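Local atomic coordinates of ofchtiv-allosamidin (Ostrinia furnacalis, PDB entry 6JMB), a protein that probably hydrolyses chitin, as a group IV insect chitinase of glycosyl hydrolase family 18, and binds the inhibitor allosamidin in a cleft of its TIM barrel. Residues A[128-133]-A[169-174]; A[174-179]-A[231-236]; A[190-195]-A[224-229]; A[208-213]-A[306-311]. One frame throughout, in Å; residues are numbered along the deposited sequence.

The four contacts lie in the family 18 barrel and its insertion, at differing distances from the allosamidin cleft. Contact 3 reaches the ligand itself: its 190-195 segment supplies three residues of the allosamizoline pocket. In contact 1 the side chain of Arg130 lies about 11 Å from that ligand, and in contact 2 that of Tyr176 lies about 10 Å away. Contacts 1 and 2 share Gln174 and are joined by Pro128 O and Ser175 OG, 2.7 Å apart. Contacts 2 and 3 both use helix 226-235. Contact 4, centred about 12 Å from contact 3, touches it where Val226 N meets Pro208 O at 2.8 Å; contact 1 lies about 25 Å from contact 4, centre to centre.

Contact 1. Residues A[128-133]-A[169-174]; sequences PNRRDT and EEAAVQ
Two waters hold the amide oxygen of Gln174 against the loop that carries Asn129 and Arg130: OE1 accepts from one that also donates to Asn129 O, and from a second, 2.7 Å from Gln174 OE1, that accepts from Arg130 NE. In the family 18 TIM barrel this joins the loop after strand 120-124 to helix 169-175, which follows the next strand, 160-165. Directly, Asn129 ND2 donates to Gln174 O at 2.9 Å, meeting a lone pair in the carbonyl plane with an N-H...O angle of 159°. The Asn129 amide reaches this carbonyl because its CG stands anti to the backbone N (chi1 -172°). An alanine here removes the ND2 donor, and the loop would probably be less firmly tied to the helix end at the Gln174 carbonyl. Gln174 NE2 is fixed by an almost straight 2.8 Å bond to Glu170 O, which sets the rotation of the amide and directs OE1 to the waters. The Arg130 chain crosses Gln174 at about a right angle, its CG 3.7 Å from Gln174 OE1, while Gln174 NE2 lies over one guanidinium face, offset toward the rim. Beyond this, Arg130 NH1 rests 3.6 Å from Ala171 CB, and at the guanidinium edge a water accepts from Arg130 NH1 and donates to Ala171 O, 2.8 Å from each.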
loop_
_atom_site.group_PDB
_atom_site.type_symbol
_atom_site.label_atom_id
_atom_site.label_comp_id
_atom_site.label_asym_id
_atom_site.label_seq_id
_atom_site.Cartn_x
_atom_site.Cartn_y
_atom_site.Cartn_z
ATOM N N PRO A 128 6.551 -10.159 -9.963
ATOM C CA PRO A 128 7.382 -10.792 -10.994
ATOM C C PRO A 128 8.447 -11.673 -10.358
ATOM O O PRO A 128 9.103 -11.285 -9.384
ATOM C CB PRO A 128 8.001 -9.598 -11.727
ATOM C CG PRO A 128 7.007 -8.486 -11.520
ATOM C CD PRO A 128 6.468 -8.699 -10.132
ATOM N N ASN A 129 8.582 -12.891 -10.889
ATOM C CA ASN A 129 9.650 -13.808 -10.483
ATOM C C ASN A 129 9.547 -14.213 -9.012
ATOM O O ASN A 129 10.543 -14.574 -8.378
ATOM C CB ASN A 129 11.031 -13.237 -10.826
ATOM C CG ASN A 129 12.158 -14.225 -10.603
ATOM O OD1 ASN A 129 12.012 -15.424 -10.841
ATOM N ND2 ASN A 129 13.290 -13.718 -10.122
ATOM N N ARG A 130 8.345 -14.170 -8.440
ATOM C CA ARG A 130 8.150 -14.607 -7.066
ATOM C C ARG A 130 6.833 -15.355 -6.941
ATOM O O ARG A 130 6.005 -15.364 -7.855
ATOM C CB ARG A 130 8.194 -13.432 -6.084
ATOM C CG ARG A 130 9.531 -12.711 -6.071
ATOM C CD ARG A 130 9.549 -11.543 -5.119
ATOM N NE ARG A 130 9.333 -11.967 -3.746
ATOM C CZ ARG A 130 9.040 -11.132 -2.756
ATOM N NH1 ARG A 130 8.934 -9.833 -2.994
ATOM N NH2 ARG A 130 8.852 -11.597 -1.529
ATOM N N ARG A 131 6.651 -15.986 -5.784
ATOM C CA ARG A 131 5.420 -16.704 -5.441
ATOM C C ARG A 131 5.161 -17.756 -6.518
ATOM O O ARG A 131 6.077 -18.531 -6.840
ATOM C CB ARG A 131 4.299 -15.710 -5.170
ATOM C CG ARG A 131 4.605 -14.751 -4.034
ATOM C CD ARG A 131 3.498 -13.719 -3.876
ATOM N NE ARG A 131 2.317 -14.267 -3.212
ATOM C CZ ARG A 131 1.084 -13.784 -3.358
ATOM N NH1 ARG A 131 0.857 -12.756 -4.168
ATOM N NH2 ARG A 131 0.072 -14.332 -2.696
ATOM N N ASP A 132 3.960 -17.826 -7.099
ATOM C CA ASP A 132 3.641 -18.852 -8.084
ATOM C C ASP A 132 3.959 -18.431 -9.515
ATOM O O ASP A 132 3.273 -18.865 -10.447
ATOM C CB ASP A 132 2.196 -19.345 -7.932
ATOM C CG ASP A 132 1.169 -18.241 -8.086
ATOM O OD1 ASP A 132 1.553 -17.062 -8.035
ATOM O OD2 ASP A 132 -0.031 -18.557 -8.253
ATOM N N THR A 133 5.000 -17.618 -9.707
ATOM C CA THR A 133 5.469 -17.279 -11.045
ATOM C C THR A 133 5.644 -18.533 -11.892
ATOM O O THR A 133 6.070 -19.585 -11.404
ATOM C CB THR A 133 6.802 -16.526 -10.967
ATOM O OG1 THR A 133 7.332 -16.378 -12.290
ATOM C CG2 THR A 133 7.823 -17.282 -10.113
ATOM N N GLU A 169 15.575 -3.727 -0.950
ATOM C CA GLU A 169 16.463 -4.196 -2.007
ATOM C C GLU A 169 16.341 -5.698 -2.262
ATOM O O GLU A 169 16.260 -6.135 -3.414
ATOM C CB GLU A 169 17.906 -3.812 -1.685
ATOM C CG GLU A 169 18.869 -4.232 -2.768
ATOM C CD GLU A 169 20.265 -3.684 -2.538
ATOM O OE1 GLU A 169 20.459 -2.951 -1.544
ATOM O OE2 GLU A 169 21.160 -3.984 -3.354
ATOM N N GLU A 170 16.356 -6.515 -1.210
ATOM C CA GLU A 170 16.394 -7.961 -1.452
ATOM C C GLU A 170 15.128 -8.451 -2.134
ATOM O O GLU A 170 15.146 -9.467 -2.842
ATOM C CB GLU A 170 16.655 -8.727 -0.157
ATOM C CG GLU A 170 17.790 -8.141 0.566
ATOM C CD GLU A 170 17.268 -7.150 1.579
ATOM O OE1 GLU A 170 16.476 -6.279 1.170
ATOM O OE2 GLU A 170 17.779 -7.119 2.674
ATOM N N ALA A 171 14.021 -7.743 -1.931
ATOM C CA ALA A 171 12.801 -8.055 -2.671
ATOM C C ALA A 171 12.825 -7.456 -4.076
ATOM O O ALA A 171 12.501 -8.139 -5.059
ATOM C CB ALA A 171 11.569 -7.558 -1.907
ATOM N N ALA A 172 13.224 -6.190 -4.190
ATOM C CA ALA A 172 13.144 -5.482 -5.461
ATOM C C ALA A 172 14.032 -6.118 -6.524
ATOM O O ALA A 172 13.644 -6.195 -7.694
ATOM C CB ALA A 172 13.507 -4.007 -5.260
ATOM N N VAL A 173 15.226 -6.583 -6.146
ATOM C CA VAL A 173 16.133 -7.145 -7.142
ATOM C C VAL A 173 15.608 -8.449 -7.725
ATOM O O VAL A 173 16.065 -8.874 -8.795
ATOM C CB VAL A 173 17.571 -7.321 -6.619
ATOM C CG1 VAL A 173 18.137 -5.988 -6.147
ATOM C CG2 VAL A 173 17.612 -8.384 -5.528
ATOM N N GLN A 174 14.675 -9.111 -7.044
ATOM C CA GLN A 174 14.078 -10.318 -7.593
ATOM C C GLN A 174 13.081 -10.032 -8.699
ATOM O O GLN A 174 12.814 -10.923 -9.511
ATOM C CB GLN A 174 13.358 -11.105 -6.497
ATOM C CG GLN A 174 14.272 -11.596 -5.397
ATOM C CD GLN A 174 13.506 -12.329 -4.316
ATOM O OE1 GLN A 174 12.853 -13.341 -4.580
ATOM N NE2 GLN A 174 13.563 -11.811 -3.095
HETATM O O HOH W 1 12.881 -14.882 -6.768
HETATM O O HOH W 2 9.701 -8.399 -5.290
HETATM O O HOH W 3 10.800 -14.474 -3.211
#

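Contact 2. Residues A[174-179]-A[231-236]; sequences QSYDVP and QYWLSA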
loop_
_atom_site.group_PDB
_atom_site.type_symbol
_atom_site.label_atom_id
_atom_site.label_comp_id
_atom_site.label_asym_id
_atom_site.label_seq_id
_atom_site.Cartn_x
_atom_site.Cartn_y
_atom_site.Cartn_z
ATOM N N GLN A 174 14.675 -9.111 -7.044
ATOM C CA GLN A 174 14.078 -10.318 -7.593
ATOM C C GLN A 174 13.081 -10.032 -8.699
ATOM O O GLN A 174 12.814 -10.923 -9.511
ATOM C CB GLN A 174 13.358 -11.105 -6.497
ATOM C CG GLN A 174 14.272 -11.596 -5.397
ATOM C CD GLN A 174 13.506 -12.329 -4.316
ATOM O OE1 GLN A 174 12.853 -13.341 -4.580
ATOM N NE2 GLN A 174 13.563 -11.811 -3.095
ATOM N N SER A 175 12.529 -8.816 -8.763
ATOM C CA SER A 175 11.359 -8.563 -9.592
ATOM C C SER A 175 11.542 -7.504 -10.667
ATOM O O SER A 175 10.820 -7.549 -11.667
ATOM C CB SER A 175 10.168 -8.123 -8.726
ATOM O OG SER A 175 9.735 -9.167 -7.865
ATOM N N TYR A 176 12.440 -6.528 -10.487
ATOM C CA TYR A 176 12.371 -5.309 -11.280
ATOM C C TYR A 176 13.720 -4.893 -11.830
ATOM O O TYR A 176 14.748 -4.991 -11.156
ATOM C CB TYR A 176 11.863 -4.122 -10.454
ATOM C CG TYR A 176 10.649 -4.419 -9.612
ATOM C CD1 TYR A 176 9.418 -4.707 -10.201
ATOM C CD2 TYR A 176 10.730 -4.409 -8.232
ATOM C CE1 TYR A 176 8.299 -4.979 -9.421
ATOM C CE2 TYR A 176 9.623 -4.678 -7.443
ATOM C CZ TYR A 176 8.416 -4.966 -8.040
ATOM O OH TYR A 176 7.325 -5.234 -7.251
ATOM N N ASP A 177 13.690 -4.373 -13.046
ATOM C CA ASP A 177 14.749 -3.514 -13.541
ATOM C C ASP A 177 14.281 -2.079 -13.320
ATOM O O ASP A 177 13.377 -1.603 -14.013
ATOM C CB ASP A 177 15.017 -3.781 -15.014
ATOM C CG ASP A 177 16.052 -2.854 -15.565
ATOM O OD1 ASP A 177 17.244 -3.115 -15.318
ATOM O OD2 ASP A 177 15.670 -1.847 -16.190
ATOM N N VAL A 178 14.871 -1.406 -12.325
ATOM C CA VAL A 178 14.320 -0.124 -11.868
ATOM C C VAL A 178 14.279 0.941 -12.955
ATOM O O VAL A 178 13.230 1.590 -13.113
ATOM C CB VAL A 178 15.016 0.331 -10.569
ATOM C CG1 VAL A 178 14.539 1.721 -10.161
ATOM C CG2 VAL A 178 14.768 -0.673 -9.445
ATOM N N PRO A 179 15.342 1.182 -13.728
ATOM C CA PRO A 179 15.256 2.246 -14.742
ATOM C C PRO A 179 14.179 2.011 -15.785
ATOM O O PRO A 179 13.508 2.968 -16.194
ATOM C CB PRO A 179 16.667 2.276 -15.349
ATOM C CG PRO A 179 17.547 1.685 -14.280
ATOM C CD PRO A 179 16.706 0.631 -13.626
ATOM N N GLN A 231 16.144 4.643 -0.110
ATOM C CA GLN A 231 17.478 4.899 -0.632
ATOM C C GLN A 231 17.862 3.883 -1.699
ATOM O O GLN A 231 18.562 4.240 -2.654
ATOM C CB GLN A 231 18.502 4.962 0.502
ATOM C CG GLN A 231 18.244 6.093 1.502
ATOM C CD GLN A 231 18.124 7.449 0.836
ATOM O OE1 GLN A 231 18.969 7.831 0.026
ATOM N NE2 GLN A 231 17.064 8.185 1.168
ATOM N N TYR A 232 17.398 2.633 -1.582
ATOM C CA TYR A 232 17.644 1.674 -2.658
ATOM C C TYR A 232 17.013 2.145 -3.966
ATOM O O TYR A 232 17.676 2.188 -5.011
ATOM C CB TYR A 232 17.143 0.263 -2.315
ATOM C CG TYR A 232 17.197 -0.569 -3.576
ATOM C CD1 TYR A 232 18.419 -0.981 -4.090
ATOM C CD2 TYR A 232 16.048 -0.851 -4.308
ATOM C CE1 TYR A 232 18.498 -1.683 -5.274
ATOM C CE2 TYR A 232 16.118 -1.558 -5.499
ATOM C CZ TYR A 232 17.348 -1.964 -5.973
ATOM O OH TYR A 232 17.424 -2.655 -7.158
ATOM N N TRP A 233 15.726 2.503 -3.929
ATOM C CA TRP A 233 15.032 2.877 -5.156
ATOM C C TRP A 233 15.641 4.124 -5.779
ATOM O O TRP A 233 15.807 4.192 -7.004
ATOM C CB TRP A 233 13.525 3.011 -4.911
ATOM C CG TRP A 233 12.869 1.661 -4.896
ATOM C CD1 TRP A 233 12.733 0.820 -3.827
ATOM C CD2 TRP A 233 12.308 0.970 -6.022
ATOM N NE1 TRP A 233 12.112 -0.349 -4.216
ATOM C CE2 TRP A 233 11.838 -0.275 -5.557
ATOM C CE3 TRP A 233 12.147 1.294 -7.375
ATOM C CZ2 TRP A 233 11.230 -1.199 -6.397
ATOM C CZ3 TRP A 233 11.540 0.373 -8.211
ATOM C CH2 TRP A 233 11.083 -0.856 -7.717
ATOM N N LEU A 234 16.020 5.108 -4.957
ATOM C CA LEU A 234 16.701 6.284 -5.488
ATOM C C LEU A 234 18.033 5.898 -6.121
ATOM O O LEU A 234 18.359 6.335 -7.233
ATOM C CB LEU A 234 16.919 7.312 -4.376
ATOM C CG LEU A 234 15.673 7.992 -3.813
ATOM C CD1 LEU A 234 16.037 8.830 -2.587
ATOM C CD2 LEU A 234 15.000 8.854 -4.864
ATOM N N SER A 235 18.805 5.054 -5.436
ATOM C CA SER A 235 20.132 4.696 -5.928
ATOM C C SER A 235 20.073 3.829 -7.178
ATOM O O SER A 235 21.031 3.822 -7.963
ATOM C CB SER A 235 20.926 3.982 -4.831
ATOM O OG SER A 235 20.487 2.646 -4.657
ATOM N N ALA A 236 18.977 3.106 -7.385
ATOM C CA ALA A 236 18.835 2.202 -8.516
ATOM C C ALA A 236 18.229 2.870 -9.743
ATOM O O ALA A 236 18.055 2.205 -10.770
ATOM C CB ALA A 236 18.011 0.976 -8.117
HETATM O O HOH W 4 16.588 -4.223 -9.208
#
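The indole of Trp233 is approached from two directions. Val178 comes over one face, its CG2 4.1 Å from the centroid of the six-membered ring in a CH-pi contact and 3.6 Å from Trp233 CZ3. Tyr176 comes to the indole edge, near its plane, with CD2 3.6 Å from Trp233 CH2; the two ring planes are inclined at 53°, an oblique pairing. The phenol's far end is fixed by Ser166, whose N bonds Tyr176 OH, while Trp233 NE1 donates to Ala167 O. These side chains fill the join between outer helices of the TIM barrel: Asp177 is the N-cap of helix 178-184, and the C-terminal turn of helix 226-235 packs against that helix start. A chi1 of 175° puts CG2 of Val178 anti to the carbonyl carbon, beside the backbone N, where it also meets Ala236 CB, at 3.9 Å. Pro179 CD lies 3.5 Å from Ala236 O. A water bridges the two segments, donating to Tyr176 O and lying 2.7 Å from Tyr232 OH.

Contact 3. Residues A[190-195]-A[224-229]; sequences VMTYDM and YNVNNA. With AMI (allosamizoline), chain C.
The MxYD motif of family 18, Met191 to Asp194, follows strand 187-190 and lines the allosamizoline pocket, while Thr192 within it and Met195 just after it pack on the start of helix 226-235. On the ligand side Asp194 OD2 accepts from allosamizoline O6 at 2.6 Å, its OD1 being held by Arg252 and Tyr250. Met191 SD lies 3.4 Å from allosamizoline C7, and Tyr193 OH makes a weak bond to O7. On the helix side, Thr192 CG2 meets Ala229 CB at 3.7 Å, and its side chain crosses Val226 at about a right angle. Met195, bent at chi2 (-78°), lays SD 3.9 Å from Tyr224 CB and carries CE over Asn225 to within 4.2 Å of Ala229 CB. Trimmed to an alanine, Met195 would probably leave a gap beside Tyr224 and Ala229. Asn225 caps the helix through OD1 and Asn228 N. The loop thus lies between helix 226-235 and strand 243-256, where Thr192 OG1 bonds Gly246 O and the Val190 backbone pairs with Val244 and Gly246.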
loop_
_atom_site.group_PDB
_atom_site.type_symbol
_atom_site.label_atom_id
_atom_site.label_comp_id
_atom_site.label_asym_id
_atom_site.label_seq_id
_atom_site.Cartn_x
_atom_site.Cartn_y
_atom_site.Cartn_z
ATOM N N VAL A 190 6.097 2.900 -3.866
ATOM C CA VAL A 190 6.920 1.910 -3.179
ATOM C C VAL A 190 6.200 1.486 -1.906
ATOM O O VAL A 190 5.836 2.325 -1.075
ATOM C CB VAL A 190 8.319 2.464 -2.874
ATOM C CG1 VAL A 190 9.198 1.379 -2.286
ATOM C CG2 VAL A 190 8.954 3.033 -4.140
ATOM N N MET A 191 5.979 0.183 -1.755
ATOM C CA MET A 191 5.178 -0.339 -0.643
ATOM C C MET A 191 6.055 -0.509 0.599
ATOM O O MET A 191 6.405 -1.616 1.020
ATOM C CB MET A 191 4.486 -1.636 -1.041
ATOM C CG MET A 191 3.424 -1.440 -2.108
ATOM S SD MET A 191 2.449 -2.929 -2.421
ATOM C CE MET A 191 3.603 -3.882 -3.407
ATOM N N THR A 192 6.390 0.637 1.199
ATOM C CA THR A 192 7.276 0.714 2.363
ATOM C C THR A 192 6.531 0.390 3.664
ATOM O O THR A 192 6.393 1.205 4.577
ATOM C CB THR A 192 7.990 2.065 2.398
ATOM O OG1 THR A 192 7.110 3.097 1.919
ATOM C CG2 THR A 192 9.240 2.034 1.519
ATOM N N TYR A 193 6.051 -0.847 3.725
ATOM C CA TYR A 193 5.372 -1.414 4.884
ATOM C C TYR A 193 5.392 -2.925 4.696
ATOM O O TYR A 193 6.003 -3.433 3.753
ATOM C CB TYR A 193 3.960 -0.836 5.067
ATOM C CG TYR A 193 3.213 -0.598 3.774
ATOM C CD1 TYR A 193 2.732 -1.661 3.018
ATOM C CD2 TYR A 193 2.997 0.687 3.303
ATOM C CE1 TYR A 193 2.045 -1.445 1.833
ATOM C CE2 TYR A 193 2.308 0.911 2.125
ATOM C CZ TYR A 193 1.848 -0.158 1.396
ATOM O OH TYR A 193 1.172 0.062 0.218
ATOM N N ASP A 194 4.740 -3.652 5.609
ATOM C CA ASP A 194 4.883 -5.110 5.663
ATOM C C ASP A 194 6.347 -5.517 5.811
ATOM O O ASP A 194 6.757 -6.597 5.368
ATOM C CB ASP A 194 4.241 -5.809 4.461
ATOM C CG ASP A 194 2.800 -5.424 4.272
ATOM O OD1 ASP A 194 2.078 -5.321 5.284
ATOM O OD2 ASP A 194 2.389 -5.226 3.110
ATOM N N MET A 195 7.136 -4.646 6.437
ATOM C CA MET A 195 8.551 -4.935 6.635
ATOM C C MET A 195 8.730 -6.133 7.547
ATOM O O MET A 195 9.644 -6.948 7.348
ATOM C CB MET A 195 9.228 -3.708 7.236
ATOM C CG MET A 195 9.201 -2.502 6.323
ATOM S SD MET A 195 10.463 -2.653 5.053
ATOM C CE MET A 195 10.084 -1.242 4.014
ATOM N N TYR A 224 15.248 -4.446 6.993
ATOM C CA TYR A 224 13.999 -4.098 6.315
ATOM C C TYR A 224 13.416 -2.860 6.983
ATOM O O TYR A 224 12.719 -2.960 7.996
ATOM C CB TYR A 224 13.010 -5.254 6.378
ATOM C CG TYR A 224 13.441 -6.543 5.706
ATOM C CD1 TYR A 224 14.517 -6.589 4.829
ATOM C CD2 TYR A 224 12.752 -7.724 5.960
ATOM C CE1 TYR A 224 14.890 -7.782 4.216
ATOM C CE2 TYR A 224 13.118 -8.913 5.361
ATOM C CZ TYR A 224 14.187 -8.935 4.491
ATOM O OH TYR A 224 14.551 -10.124 3.897
ATOM N N ASN A 225 13.707 -1.685 6.429
ATOM C CA ASN A 225 13.118 -0.457 6.942
ATOM C C ASN A 225 12.893 0.530 5.798
ATOM O O ASN A 225 13.373 0.346 4.674
ATOM C CB ASN A 225 13.900 0.115 8.140
ATOM C CG ASN A 225 15.357 0.414 7.818
ATOM O OD1 ASN A 225 15.664 1.111 6.855
ATOM N ND2 ASN A 225 16.263 -0.103 8.649
ATOM N N VAL A 226 12.111 1.569 6.097
ATOM C CA VAL A 226 11.674 2.514 5.072
ATOM C C VAL A 226 12.868 3.241 4.465
ATOM O O VAL A 226 12.960 3.403 3.243
ATOM C CB VAL A 226 10.646 3.496 5.661
ATOM C CG1 VAL A 226 10.283 4.572 4.642
ATOM C CG2 VAL A 226 9.404 2.743 6.133
ATOM N N ASN A 227 13.790 3.705 5.309
ATOM C CA ASN A 227 14.949 4.437 4.806
ATOM C C ASN A 227 15.773 3.584 3.843
ATOM O O ASN A 227 16.169 4.051 2.766
ATOM C CB ASN A 227 15.799 4.933 5.977
ATOM C CG ASN A 227 17.094 5.573 5.532
ATOM O OD1 ASN A 227 17.105 6.581 4.822
ATOM N ND2 ASN A 227 18.206 4.997 5.973
ATOM N N ASN A 228 16.030 2.323 4.202
ATOM C CA ASN A 228 16.816 1.473 3.312
ATOM C C ASN A 228 16.109 1.272 1.978
ATOM O O ASN A 228 16.747 1.300 0.919
ATOM C CB ASN A 228 17.114 0.129 3.973
ATOM C CG ASN A 228 18.230 0.213 4.994
ATOM O OD1 ASN A 228 19.046 1.139 4.975
ATOM N ND2 ASN A 228 18.269 -0.754 5.893
ATOM N N ALA A 229 14.784 1.106 2.007
ATOM C CA ALA A 229 14.036 0.879 0.776
ATOM C C ALA A 229 14.033 2.118 -0.105
ATOM O O ALA A 229 14.276 2.032 -1.314
ATOM C CB ALA A 229 12.603 0.458 1.106
HETATM C C1 AMI C . -0.574 -4.130 -0.337
HETATM C C2 AMI C . -1.137 -4.947 -1.568
HETATM C C3 AMI C . -2.446 -5.384 -1.133
HETATM C C4 AMI C . -2.305 -5.575 0.433
HETATM C C5 AMI C . -1.617 -4.345 0.794
HETATM C C6 AMI C . -0.946 -4.402 2.215
HETATM C C7 AMI C . -0.890 -2.813 -2.095
HETATM C C8 AMI C . -1.151 -1.679 -4.358
HETATM C C9 AMI C . -0.520 -0.293 -2.298
HETATM N N2 AMI C . -1.173 -4.104 -2.566
HETATM N N7 AMI C . -0.854 -1.600 -2.922
HETATM O O3 AMI C . -2.839 -6.569 -1.825
HETATM O O4 AMI C . -3.533 -5.607 1.148
HETATM O O6 AMI C . -0.102 -5.534 2.268
HETATM O O7 AMI C . -0.616 -2.749 -0.761
#

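Contact 4. Residues A[208-213]-A[306-311]; sequences PLFISE and LAKVPY
Leu209 and Ala307 join the long loop before helix 226-235 to the hairpin of strands 300-304 and 309-314, which belongs to the insertion between the last two barrel strands, as in many family 18 chitinases. One backbone hydrogen bond crosses: Leu209 N donates to Ala307 O at 2.9 Å, on a lone pair in the carbonyl plane. The hairpin turn is itself shaped by a G1 beta bulge, with Lys308 and Val309 facing Asp304. Apolar contacts flank the bond. Pro208 CB meets Ala307 CB at 3.6 Å, and Ile211 and Leu306 lie side by side, pointing the same way. A separate aromatic contact is made by Phe210, whose ring edge meets Leu306 O in its plane, with Lys308 CG 3.9 Å from Phe210 CD2. Phe210 N is buried here without a partner. The polar end is formed by Glu213 and Tyr311, whose carboxylate and ring planes stand perpendicular. A water links them, donating to Glu213 OE2 at 2.6 Å and accepting from Tyr311 OH at 2.8 Å.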
loop_
_atom_site.group_PDB
_atom_site.type_symbol
_atom_site.label_atom_id
_atom_site.label_comp_id
_atom_site.label_asym_id
_atom_site.label_seq_id
_atom_site.Cartn_x
_atom_site.Cartn_y
_atom_site.Cartn_z
ATOM N N PRO A 208 9.080 0.400 10.160
ATOM C CA PRO A 208 10.100 1.187 10.863
ATOM C C PRO A 208 10.821 2.093 9.878
ATOM O O PRO A 208 11.122 1.694 8.753
ATOM C CB PRO A 208 11.047 0.114 11.410
ATOM C CG PRO A 208 10.952 -1.001 10.406
ATOM C CD PRO A 208 9.533 -0.977 9.871
ATOM N N LEU A 209 11.096 3.327 10.309
ATOM C CA LEU A 209 11.812 4.259 9.445
ATOM C C LEU A 209 13.289 3.898 9.355
ATOM O O LEU A 209 13.872 3.891 8.263
ATOM C CB LEU A 209 11.632 5.681 9.976
ATOM C CG LEU A 209 11.896 6.874 9.062
ATOM C CD1 LEU A 209 11.256 6.672 7.698
ATOM C CD2 LEU A 209 11.346 8.131 9.730
ATOM N N PHE A 210 13.904 3.581 10.489
ATOM C CA PHE A 210 15.332 3.289 10.562
ATOM C C PHE A 210 15.498 1.960 11.295
ATOM O O PHE A 210 14.548 1.184 11.453
ATOM C CB PHE A 210 16.072 4.432 11.273
ATOM C CG PHE A 210 15.827 5.785 10.674
ATOM C CD1 PHE A 210 16.357 6.114 9.434
ATOM C CD2 PHE A 210 15.084 6.736 11.357
ATOM C CE1 PHE A 210 16.138 7.368 8.881
ATOM C CE2 PHE A 210 14.869 7.995 10.814
ATOM C CZ PHE A 210 15.393 8.310 9.573
ATOM N N ILE A 211 16.717 1.692 11.772
ATOM C CA ILE A 211 17.002 0.528 12.609
ATOM C C ILE A 211 16.014 0.466 13.773
ATOM O O ILE A 211 15.557 1.502 14.267
ATOM C CB ILE A 211 18.466 0.550 13.097
ATOM C CG1 ILE A 211 18.872 -0.796 13.695
ATOM C CG2 ILE A 211 18.695 1.682 14.106
ATOM C CD1 ILE A 211 20.386 -0.935 13.860
ATOM N N SER A 212 15.663 -0.746 14.194
ATOM C CA SER A 212 14.717 -0.989 15.274
ATOM C C SER A 212 15.433 -1.519 16.511
ATOM O O SER A 212 16.531 -2.080 16.433
ATOM C CB SER A 212 13.665 -2.020 14.852
ATOM O OG SER A 212 12.943 -1.573 13.711
ATOM N N GLU A 213 14.781 -1.346 17.663
ATOM C CA GLU A 213 15.266 -1.956 18.896
ATOM C C GLU A 213 15.461 -3.451 18.688
ATOM O O GLU A 213 14.618 -4.128 18.091
ATOM C CB GLU A 213 14.253 -1.734 20.024
ATOM C CG GLU A 213 14.212 -0.311 20.555
ATOM C CD GLU A 213 13.073 -0.074 21.535
ATOM O OE1 GLU A 213 12.452 -1.052 21.995
ATOM O OE2 GLU A 213 12.791 1.097 21.853
ATOM N N LEU A 306 14.447 4.430 18.029
ATOM C CA LEU A 306 15.350 4.182 16.918
ATOM C C LEU A 306 14.578 4.153 15.602
ATOM O O LEU A 306 14.957 4.823 14.633
ATOM C CB LEU A 306 16.088 2.858 17.137
ATOM C CG LEU A 306 16.941 2.758 18.404
ATOM C CD1 LEU A 306 17.539 1.367 18.542
ATOM C CD2 LEU A 306 18.034 3.808 18.373
ATOM N N ALA A 307 13.464 3.414 15.578
ATOM C CA ALA A 307 12.674 3.216 14.369
ATOM C C ALA A 307 11.636 4.308 14.138
ATOM O O ALA A 307 11.102 4.410 13.026
ATOM C CB ALA A 307 11.974 1.855 14.421
ATOM N N LYS A 308 11.336 5.114 15.159
ATOM C CA LYS A 308 10.393 6.238 15.067
ATOM C C LYS A 308 8.950 5.771 14.868
ATOM O O LYS A 308 8.176 6.400 14.143
ATOM C CB LYS A 308 10.791 7.284 14.017
ATOM C CG LYS A 308 12.281 7.606 13.979
ATOM C CD LYS A 308 12.769 8.168 15.302
ATOM C CE LYS A 308 14.264 8.421 15.234
ATOM N NZ LYS A 308 14.786 8.956 16.528
ATOM N N VAL A 309 8.580 4.672 15.522
ATOM C CA VAL A 309 7.223 4.125 15.414
ATOM C C VAL A 309 6.778 3.617 16.769
ATOM O O VAL A 309 7.591 3.214 17.611
ATOM C CB VAL A 309 7.145 2.968 14.393
ATOM C CG1 VAL A 309 7.279 3.495 12.973
ATOM C CG2 VAL A 309 8.193 1.909 14.698
ATOM N N PRO A 310 5.467 3.611 17.000
ATOM C CA PRO A 310 4.932 3.087 18.258
ATOM C C PRO A 310 4.642 1.597 18.167
ATOM O O PRO A 310 4.469 1.016 17.094
ATOM C CB PRO A 310 3.607 3.847 18.388
ATOM C CG PRO A 310 3.137 3.938 16.961
ATOM C CD PRO A 310 4.402 4.173 16.146
ATOM N N TYR A 311 4.570 0.983 19.340
ATOM C CA TYR A 311 4.080 -0.379 19.458
ATOM C C TYR A 311 3.368 -0.493 20.795
ATOM O O TYR A 311 3.539 0.350 21.679
ATOM C CB TYR A 311 5.208 -1.413 19.314
ATOM C CG TYR A 311 6.297 -1.304 20.359
ATOM C CD1 TYR A 311 7.290 -0.337 20.266
ATOM C CD2 TYR A 311 6.331 -2.172 21.445
ATOM C CE1 TYR A 311 8.287 -0.236 21.225
ATOM C CE2 TYR A 311 7.323 -2.076 22.404
ATOM C CZ TYR A 311 8.291 -1.111 22.290
ATOM O OH TYR A 311 9.280 -1.021 23.254
HETATM O O HOH W 5 10.555 1.447 23.131
#